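Local coordinates for K Homology domain-containing protein (Aeropyrum pernix, PDB 1TUA) that is of unknown function but has KH-type domains and so may bind RNA, at residues P12-L15 against G16-I19; K26-I29 against M30-G34; V66-A69 against I70-F74. All blocks are in the same frame, centred on the assembly; numbering follows the deposited sequence.

In the fold
One KH unit shows here how similar helical turns take on different chemistry according to their place in the fold. Contact 1, at the surface, starts helix 15-19; contact 2, partly buried, ends helix 24-33; contact 3, the most deeply buried, ends helix 57-72. Contacts 1 and 2 lie in consecutive helices, joined where Ile19 O approaches Lys26 N at 3.2 Å, a probable hydrogen bond. Helix 57-72 adjoins both: Ile70 O takes a hydrogen bond from Arg14 NE, and Val66 packs on Ile29. Long charged side chains dominate contact 2, a single guanidinium marks contact 1, and contact 3 meets chiefly through apolar side chains and the backbone bonds of its helix end.

Contact 1: residues P12-L15 against G16-I19; sequences PERL and GAVI
Ala17 sets its methyl group squarely over one face of the Arg14 guanidinium, with CB 3.5 Å above the plane of that group. This is an example of an arginine used as a flat packing surface. Its chain folds back to present the face: CG stands beside the backbone N (chi1 -66°), and further bends at chi2 and chi3 carry the guanidinium round to the helix. NE, meanwhile, is hydrogen-bonded to Ile70 O, which helps to hold the guanidinium in place under the methyl. With an alanine here instead of Arg14, Ile70 O is likely to lose this donor, and the Ala17 methyl the flat group that now lies against it.

Backbone hydrogen bonds mark the first turn of helix 15-19. Arg14 O receives Val18 N at 3.1 Å and, more weakly, Ala17 N at 3.0 Å. Ile19 N then reaches Leu15 O at 3.0 Å. A water spans the start of the turn, donating to Glu13 O at 3.0 Å and accepting weakly from Ala17 N.

Apolar contact comes from Leu15 and Ile19, whose side chains cross obliquely one turn apart, Leu15 CG meeting Ile19 CD1 at 4.0 Å.

Both leucine and isoleucine lean on Val39 of strand 35-40, whereas Val18 turns to Val67 and Ile70 of helix 57-72. The short helix is thus wedged between sheet and helix, just ahead of the loop that in KH domains carries the GxxG motif.

Contact 2: residues K26-I29 against M30-G34; sequences KAEI and MRRTG
Ile29 O accepts two hydrogen bonds from Thr33, one turn further along the helix: OG1 donates at 2.7 Å and the backbone N of Thr33 at 3.2 Å, from opposite faces of the carbonyl plane. The hydroxyl can fold back to Ile29 O because OG1 sits between the backbone N and the carbonyl carbon (chi1 58°).

On another side of the helix, Glu28 OE1 forms a salt bridge with Arg31 NH1, meeting the guanidinium at its edge with the two planes 40° apart; the bond is bent and weak, and its 2.5 Å length is doubtful. Over one face of the same guanidinium lies Ala27 O. Glu28 OE2 lies against Arg32 CD at 3.2 Å. Lys26 and Met30 run side by side, the methionine methyl against the aliphatic part of the lysine.

Further out, Thr35 OG1 also hydrogen-bonds to Thr33 OG1, and Gly34, with positive phi, ends the helix as its N bonds to Met30 O at 2.8 Å. Ile29 packs on Phe80 and on Ala63 and Val66 of helix 57-72, and both Ile29 and Met30 touch Ile37 of strand 35-40.

Contact 3: residues V66-A69 against I70-F74; sequences VVKA and ISLGF
Val66 CG1 lies opposite its backbone N across the CA-CB bond (chi1 170°), while Ile70 CG1 is swung beside its own N (chi1 -66°) with CD1 extended beyond it; the two side chains therefore run side by side, and Val66 CG1 meets Ile70 CD1 at 4.0 Å. They lie in the last turns of helix 57-72, which closes with a Schellman motif. Here Phe74 N bonds to Ala69 O at 3.1 Å, and Gly73 N to Ile70 O at 3.0 Å. At the backbone angles of Gly73 a CB would run into the Leu72 carbonyl oxygen, so a glycine fits this turn.

Up to that point the helix keeps its regular bonds, with Ile70, Ser71 and Leu72 N reaching the carbonyls four residues back. Ser71 OG takes up Lys11 N, tying the helix to the loop after strand 6-9.

The end of the helix also joins the two halves of the chain: Leu72 packs on Leu89 and Val91 of strand 87-93, and Phe74 on Ala139 and Ile141 of strand 137-141. The Phe74 ring has Ala69 O at its edge, near its plane, and its CD2 stands 4.1 Å from Ala69 CB.

Contact 1: residues P12-L15 against G16-I19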
ATOM      1  N   PRO A  12       1.450  17.128   0.043  1.00 15.63           N
ATOM      2  CA  PRO A  12       2.517  18.090  -0.263  1.00 16.78           C
ATOM      3  C   PRO A  12       3.901  17.681   0.241  1.00 16.92           C
ATOM      4  O   PRO A  12       4.899  17.840  -0.465  1.00 17.71           O
ATOM      5  CB  PRO A  12       2.015  19.379   0.392  1.00 16.98           C
ATOM      6  CG  PRO A  12       0.530  19.254   0.268  1.00 17.88           C
ATOM      7  CD  PRO A  12       0.289  17.804   0.647  1.00 17.24           C
ATOM      8  N   GLU A  13       3.950  17.141   1.457  1.00 16.39           N
ATOM      9  CA  GLU A  13       5.204  16.721   2.072  1.00 16.78           C
ATOM     10  C   GLU A  13       5.828  15.484   1.419  1.00 16.44           C
ATOM     11  O   GLU A  13       6.936  15.081   1.779  1.00 17.33           O
ATOM     12  CB  GLU A  13       4.990  16.455   3.571  1.00 19.90           C
ATOM     13  CG  GLU A  13       4.015  15.319   3.881  1.00 25.46           C
ATOM     14  CD  GLU A  13       2.574  15.782   4.101  1.00 28.83           C
ATOM     15  OE1 GLU A  13       2.090  16.678   3.367  1.00 29.40           O
ATOM     16  OE2 GLU A  13       1.918  15.230   5.014  1.00 31.83           O
ATOM     17  N   ARG A  14       5.130  14.884   0.459  1.00 13.82           N
ATOM     18  CA  ARG A  14       5.654  13.700  -0.215  1.00 12.85           C
ATOM     19  C   ARG A  14       5.893  13.909  -1.706  1.00 13.23           C
ATOM     20  O   ARG A  14       6.344  12.997  -2.395  1.00 12.79           O
ATOM     21  CB  ARG A  14       4.701  12.512  -0.025  1.00 12.84           C
ATOM     22  CG  ARG A  14       4.595  12.026   1.402  1.00 11.66           C
ATOM     23  CD  ARG A  14       5.906  11.435   1.847  1.00 12.74           C
ATOM     24  NE  ARG A  14       6.139  10.125   1.244  1.00 13.30           N
ATOM     25  CZ  ARG A  14       7.313   9.505   1.230  1.00 13.38           C
ATOM     26  NH1 ARG A  14       8.375  10.076   1.783  1.00 14.74           N
ATOM     27  NH2 ARG A  14       7.421   8.305   0.676  1.00 13.98           N
ATOM     28  N   LEU A  15       5.614  15.110  -2.208  1.00 14.27           N
ATOM     29  CA  LEU A  15       5.789  15.375  -3.636  1.00 13.58           C
ATOM     30  C   LEU A  15       7.233  15.156  -4.078  1.00 12.91           C
ATOM     31  O   LEU A  15       7.490  14.689  -5.189  1.00 11.79           O
ATOM     32  CB  LEU A  15       5.336  16.799  -3.969  1.00 15.78           C
ATOM     33  CG  LEU A  15       5.102  17.078  -5.453  1.00 17.70           C
ATOM     34  CD1 LEU A  15       4.093  16.079  -6.029  1.00 19.26           C
ATOM     35  CD2 LEU A  15       4.598  18.502  -5.625  1.00 19.42           C
ATOM     36  N   GLY A  16       8.179  15.483  -3.201  1.00 12.60           N
ATOM     37  CA  GLY A  16       9.576  15.284  -3.536  1.00 13.37           C
ATOM     38  C   GLY A  16       9.922  13.809  -3.664  1.00 13.61           C
ATOM     39  O   GLY A  16      10.759  13.419  -4.484  1.00 14.26           O
ATOM     40  N   ALA A  17       9.280  12.980  -2.848  1.00 12.03           N
ATOM     41  CA  ALA A  17       9.538  11.548  -2.888  1.00 12.31           C
ATOM     42  C   ALA A  17       8.964  10.949  -4.166  1.00 11.72           C
ATOM     43  O   ALA A  17       9.525  10.004  -4.723  1.00 12.72           O
ATOM     44  CB  ALA A  17       8.929  10.867  -1.663  1.00 12.44           C
ATOM     45  N   VAL A  18       7.841  11.495  -4.622  1.00 11.38           N
ATOM     46  CA  VAL A  18       7.200  11.010  -5.837  1.00 10.81           C
ATOM     47  C   VAL A  18       8.032  11.366  -7.070  1.00 11.65           C
ATOM     48  O   VAL A  18       8.211  10.548  -7.972  1.00 10.86           O
ATOM     49  CB  VAL A  18       5.786  11.603  -5.985  1.00 11.36           C
ATOM     50  CG1 VAL A  18       5.220  11.272  -7.369  1.00 12.13           C
ATOM     51  CG2 VAL A  18       4.883  11.045  -4.896  1.00 10.19           C
ATOM     52  N   ILE A  19       8.546  12.589  -7.100  1.00 11.54           N
ATOM     53  CA  ILE A  19       9.365  13.043  -8.222  1.00 12.30           C
ATOM     54  C   ILE A  19      10.750  12.388  -8.179  1.00 12.13           C
ATOM     55  O   ILE A  19      11.251  11.881  -9.187  1.00 11.42           O
ATOM     56  CB  ILE A  19       9.547  14.587  -8.191  1.00 13.13           C
ATOM     57  CG1 ILE A  19       8.183  15.276  -8.269  1.00 11.56           C
ATOM     58  CG2 ILE A  19      10.445  15.033  -9.343  1.00 13.41           C
ATOM     59  CD1 ILE A  19       8.217  16.759  -7.923  1.00 10.18           C
TER
HETATM   60  O   HOH W   1       9.175  14.539  -0.073  1.00 23.92           O

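Contact 2: residues K26-I29 against M30-G34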
ATOM      1  N   LYS A  26       9.869   9.447 -10.747  1.00 12.54           N
ATOM      2  CA  LYS A  26       8.785   9.461 -11.724  1.00 13.51           C
ATOM      3  C   LYS A  26       9.306   8.938 -13.062  1.00 11.98           C
ATOM      4  O   LYS A  26       8.568   8.297 -13.809  1.00 11.43           O
ATOM      5  CB  LYS A  26       8.186  10.862 -11.892  1.00 17.18           C
ATOM      6  CG  LYS A  26       9.043  11.847 -12.629  1.00 21.92           C
ATOM      7  CD  LYS A  26       8.220  13.050 -13.063  1.00 24.98           C
ATOM      8  CE  LYS A  26       9.035  13.954 -13.963  1.00 26.56           C
ATOM      9  NZ  LYS A  26       8.200  15.009 -14.592  1.00 33.41           N
ATOM     10  N   ALA A  27      10.578   9.196 -13.361  1.00 11.05           N
ATOM     11  CA  ALA A  27      11.174   8.717 -14.610  1.00 11.32           C
ATOM     12  C   ALA A  27      11.165   7.193 -14.656  1.00 10.46           C
ATOM     13  O   ALA A  27      10.866   6.605 -15.691  1.00 10.69           O
ATOM     14  CB  ALA A  27      12.598   9.220 -14.749  1.00 11.42           C
ATOM     15  N   GLU A  28      11.503   6.560 -13.535  1.00  9.56           N
ATOM     16  CA  GLU A  28      11.530   5.105 -13.457  1.00  9.49           C
ATOM     17  C   GLU A  28      10.115   4.536 -13.563  1.00  9.71           C
ATOM     18  O   GLU A  28       9.904   3.503 -14.206  1.00  9.71           O
ATOM     19  CB  GLU A  28      12.185   4.660 -12.144  1.00 12.61           C
ATOM     20  CG  GLU A  28      12.446   3.162 -12.032  1.00 16.86           C
ATOM     21  CD  GLU A  28      13.249   2.606 -13.203  1.00 22.72           C
ATOM     22  OE1 GLU A  28      13.996   3.374 -13.854  1.00 23.51           O
ATOM     23  OE2 GLU A  28      13.144   1.389 -13.467  1.00 24.90           O
ATOM     24  N   ILE A  29       9.138   5.200 -12.943  1.00  9.03           N
ATOM     25  CA  ILE A  29       7.763   4.708 -13.030  1.00 10.40           C
ATOM     26  C   ILE A  29       7.319   4.769 -14.490  1.00  9.67           C
ATOM     27  O   ILE A  29       6.726   3.822 -15.013  1.00  9.54           O
ATOM     28  CB  ILE A  29       6.790   5.552 -12.182  1.00 11.22           C
ATOM     29  CG1 ILE A  29       7.190   5.486 -10.711  1.00  9.93           C
ATOM     30  CG2 ILE A  29       5.367   5.017 -12.348  1.00 11.09           C
ATOM     31  CD1 ILE A  29       6.383   6.415  -9.820  1.00 10.82           C
ATOM     32  N   MET A  30       7.623   5.887 -15.148  1.00  9.67           N
ATOM     33  CA  MET A  30       7.272   6.074 -16.552  1.00 10.24           C
ATOM     34  C   MET A  30       7.937   5.002 -17.418  1.00 10.78           C
ATOM     35  O   MET A  30       7.300   4.389 -18.272  1.00 10.39           O
ATOM     36  CB  MET A  30       7.716   7.468 -17.033  1.00  8.95           C
ATOM     37  CG  MET A  30       6.864   8.641 -16.524  1.00 10.26           C
ATOM     38  SD  MET A  30       7.463  10.287 -17.082  1.00  5.42           S
ATOM     39  CE  MET A  30       8.187  10.832 -15.664  1.00 18.78           C
ATOM     40  N   ARG A  31       9.225   4.784 -17.182  1.00 10.56           N
ATOM     41  CA  ARG A  31      10.013   3.816 -17.937  1.00 11.93           C
ATOM     42  C   ARG A  31       9.475   2.392 -17.886  1.00 10.98           C
ATOM     43  O   ARG A  31       9.406   1.709 -18.905  1.00 11.56           O
ATOM     44  CB  ARG A  31      11.451   3.842 -17.417  1.00 15.02           C
ATOM     45  CG  ARG A  31      12.415   2.936 -18.140  1.00 21.72           C
ATOM     46  CD  ARG A  31      13.840   3.262 -17.718  1.00 24.35           C
ATOM     47  NE  ARG A  31      14.126   4.686 -17.893  1.00 29.85           N
ATOM     48  CZ  ARG A  31      14.315   5.548 -16.894  1.00 30.35           C
ATOM     49  NH1 ARG A  31      14.256   5.134 -15.635  1.00 29.06           N
ATOM     50  NH2 ARG A  31      14.560   6.827 -17.156  1.00 29.90           N
ATOM     51  N   ARG A  32       9.088   1.949 -16.697  1.00  9.41           N
ATOM     52  CA  ARG A  32       8.590   0.588 -16.515  1.00 10.57           C
ATOM     53  C   ARG A  32       7.148   0.332 -16.948  1.00 10.24           C
ATOM     54  O   ARG A  32       6.776  -0.817 -17.206  1.00 10.47           O
ATOM     55  CB  ARG A  32       8.774   0.179 -15.052  1.00 12.55           C
ATOM     56  CG  ARG A  32      10.244   0.091 -14.672  1.00 17.86           C
ATOM     57  CD  ARG A  32      10.467  -0.284 -13.223  1.00 23.70           C
ATOM     58  NE  ARG A  32       9.902  -1.587 -12.891  1.00 28.12           N
ATOM     59  CZ  ARG A  32      10.091  -2.203 -11.727  1.00 30.48           C
ATOM     60  NH1 ARG A  32      10.839  -1.632 -10.786  1.00 29.91           N
ATOM     61  NH2 ARG A  32       9.518  -3.382 -11.496  1.00 31.76           N
ATOM     62  N   THR A  33       6.350   1.396 -17.046  1.00  9.25           N
ATOM     63  CA  THR A  33       4.938   1.270 -17.415  1.00  8.26           C
ATOM     64  C   THR A  33       4.535   1.853 -18.772  1.00  7.81           C
ATOM     65  O   THR A  33       3.447   1.567 -19.267  1.00  8.67           O
ATOM     66  CB  THR A  33       4.039   1.917 -16.346  1.00  7.29           C
ATOM     67  OG1 THR A  33       4.398   3.297 -16.201  1.00  8.76           O
ATOM     68  CG2 THR A  33       4.192   1.203 -15.004  1.00  8.50           C
ATOM     69  N   GLY A  34       5.395   2.669 -19.372  1.00  7.12           N
ATOM     70  CA  GLY A  34       5.054   3.260 -20.657  1.00  8.65           C
ATOM     71  C   GLY A  34       4.043   4.381 -20.486  1.00 10.01           C
ATOM     72  O   GLY A  34       3.159   4.590 -21.324  1.00 10.86           O
TER

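Contact 3: residues V66-A69 against I70-F74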
ATOM      1  N   VAL A  66       1.428   3.234  -7.696  1.00  8.59           N
ATOM      2  CA  VAL A  66       2.764   3.452  -7.150  1.00  8.76           C
ATOM      3  C   VAL A  66       2.842   4.874  -6.590  1.00  7.65           C
ATOM      4  O   VAL A  66       3.339   5.094  -5.484  1.00  7.98           O
ATOM      5  CB  VAL A  66       3.848   3.265  -8.225  1.00  8.07           C
ATOM      6  CG1 VAL A  66       5.199   3.726  -7.694  1.00  9.36           C
ATOM      7  CG2 VAL A  66       3.909   1.804  -8.638  1.00  7.64           C
ATOM      8  N   VAL A  67       2.345   5.841  -7.356  1.00  7.73           N
ATOM      9  CA  VAL A  67       2.350   7.233  -6.907  1.00  7.41           C
ATOM     10  C   VAL A  67       1.555   7.383  -5.607  1.00  8.23           C
ATOM     11  O   VAL A  67       1.994   8.050  -4.672  1.00  8.79           O
ATOM     12  CB  VAL A  67       1.742   8.164  -7.975  1.00  7.07           C
ATOM     13  CG1 VAL A  67       1.527   9.562  -7.386  1.00  8.71           C
ATOM     14  CG2 VAL A  67       2.671   8.232  -9.190  1.00  6.88           C
ATOM     15  N   LYS A  68       0.382   6.764  -5.552  1.00  8.71           N
ATOM     16  CA  LYS A  68      -0.447   6.846  -4.357  1.00  9.85           C
ATOM     17  C   LYS A  68       0.279   6.232  -3.164  1.00  9.20           C
ATOM     18  O   LYS A  68       0.249   6.784  -2.066  1.00  9.83           O
ATOM     19  CB  LYS A  68      -1.783   6.132  -4.583  1.00 10.97           C
ATOM     20  CG  LYS A  68      -2.689   6.142  -3.360  1.00 16.25           C
ATOM     21  CD  LYS A  68      -3.991   5.392  -3.628  1.00 19.57           C
ATOM     22  CE  LYS A  68      -4.891   5.371  -2.389  1.00 23.26           C
ATOM     23  NZ  LYS A  68      -6.127   4.540  -2.588  1.00 25.64           N
ATOM     24  N   ALA A  69       0.935   5.096  -3.384  1.00  8.05           N
ATOM     25  CA  ALA A  69       1.672   4.413  -2.320  1.00  8.12           C
ATOM     26  C   ALA A  69       2.815   5.277  -1.760  1.00  8.01           C
ATOM     27  O   ALA A  69       3.061   5.286  -0.552  1.00  8.80           O
ATOM     28  CB  ALA A  69       2.217   3.074  -2.833  1.00  7.59           C
ATOM     29  N   ILE A  70       3.517   5.995  -2.633  1.00  7.06           N
ATOM     30  CA  ILE A  70       4.607   6.862  -2.182  1.00  8.21           C
ATOM     31  C   ILE A  70       4.027   8.037  -1.393  1.00  8.78           C
ATOM     32  O   ILE A  70       4.573   8.444  -0.363  1.00  9.96           O
ATOM     33  CB  ILE A  70       5.436   7.386  -3.378  1.00  8.81           C
ATOM     34  CG1 ILE A  70       6.150   6.204  -4.046  1.00  8.86           C
ATOM     35  CG2 ILE A  70       6.438   8.461  -2.910  1.00  8.70           C
ATOM     36  CD1 ILE A  70       6.800   6.548  -5.371  1.00  8.32           C
ATOM     37  N   SER A  71       2.912   8.570  -1.880  1.00  8.19           N
ATOM     38  CA  SER A  71       2.227   9.674  -1.207  1.00  9.79           C
ATOM     39  C   SER A  71       1.823   9.255   0.213  1.00  9.74           C
ATOM     40  O   SER A  71       1.921  10.038   1.157  1.00 10.58           O
ATOM     41  CB  SER A  71       0.978  10.071  -2.004  1.00 10.55           C
ATOM     42  OG  SER A  71       0.269  11.116  -1.362  1.00 10.94           O
ATOM     43  N   LEU A  72       1.376   8.011   0.353  1.00 10.44           N
ATOM     44  CA  LEU A  72       0.960   7.475   1.649  1.00 10.44           C
ATOM     45  C   LEU A  72       2.109   7.260   2.635  1.00 10.63           C
ATOM     46  O   LEU A  72       1.878   7.089   3.837  1.00 11.79           O
ATOM     47  CB  LEU A  72       0.195   6.166   1.450  1.00  9.88           C
ATOM     48  CG  LEU A  72      -1.219   6.345   0.892  1.00 10.08           C
ATOM     49  CD1 LEU A  72      -1.774   5.005   0.451  1.00 10.03           C
ATOM     50  CD2 LEU A  72      -2.108   6.980   1.952  1.00 12.56           C
ATOM     51  N   GLY A  73       3.343   7.258   2.140  1.00  9.69           N
ATOM     52  CA  GLY A  73       4.474   7.089   3.037  1.00  9.80           C
ATOM     53  C   GLY A  73       5.513   6.050   2.656  1.00 10.98           C
ATOM     54  O   GLY A  73       6.617   6.057   3.202  1.00 11.51           O
ATOM     55  N   PHE A  74       5.173   5.151   1.737  1.00 10.52           N
ATOM     56  CA  PHE A  74       6.112   4.123   1.306  1.00 10.17           C
ATOM     57  C   PHE A  74       7.275   4.700   0.513  1.00 11.30           C
ATOM     58  O   PHE A  74       7.090   5.593  -0.306  1.00 11.27           O
ATOM     59  CB  PHE A  74       5.429   3.101   0.384  1.00  8.62           C
ATOM     60  CG  PHE A  74       4.699   1.998   1.102  1.00  9.24           C
ATOM     61  CD1 PHE A  74       5.393   1.062   1.867  1.00  8.99           C
ATOM     62  CD2 PHE A  74       3.320   1.867   0.971  1.00  8.63           C
ATOM     63  CE1 PHE A  74       4.725   0.009   2.489  1.00  8.64           C
ATOM     64  CE2 PHE A  74       2.637   0.816   1.588  1.00  8.13           C
ATOM     65  CZ  PHE A  74       3.343  -0.116   2.348  1.00  8.42           C
TER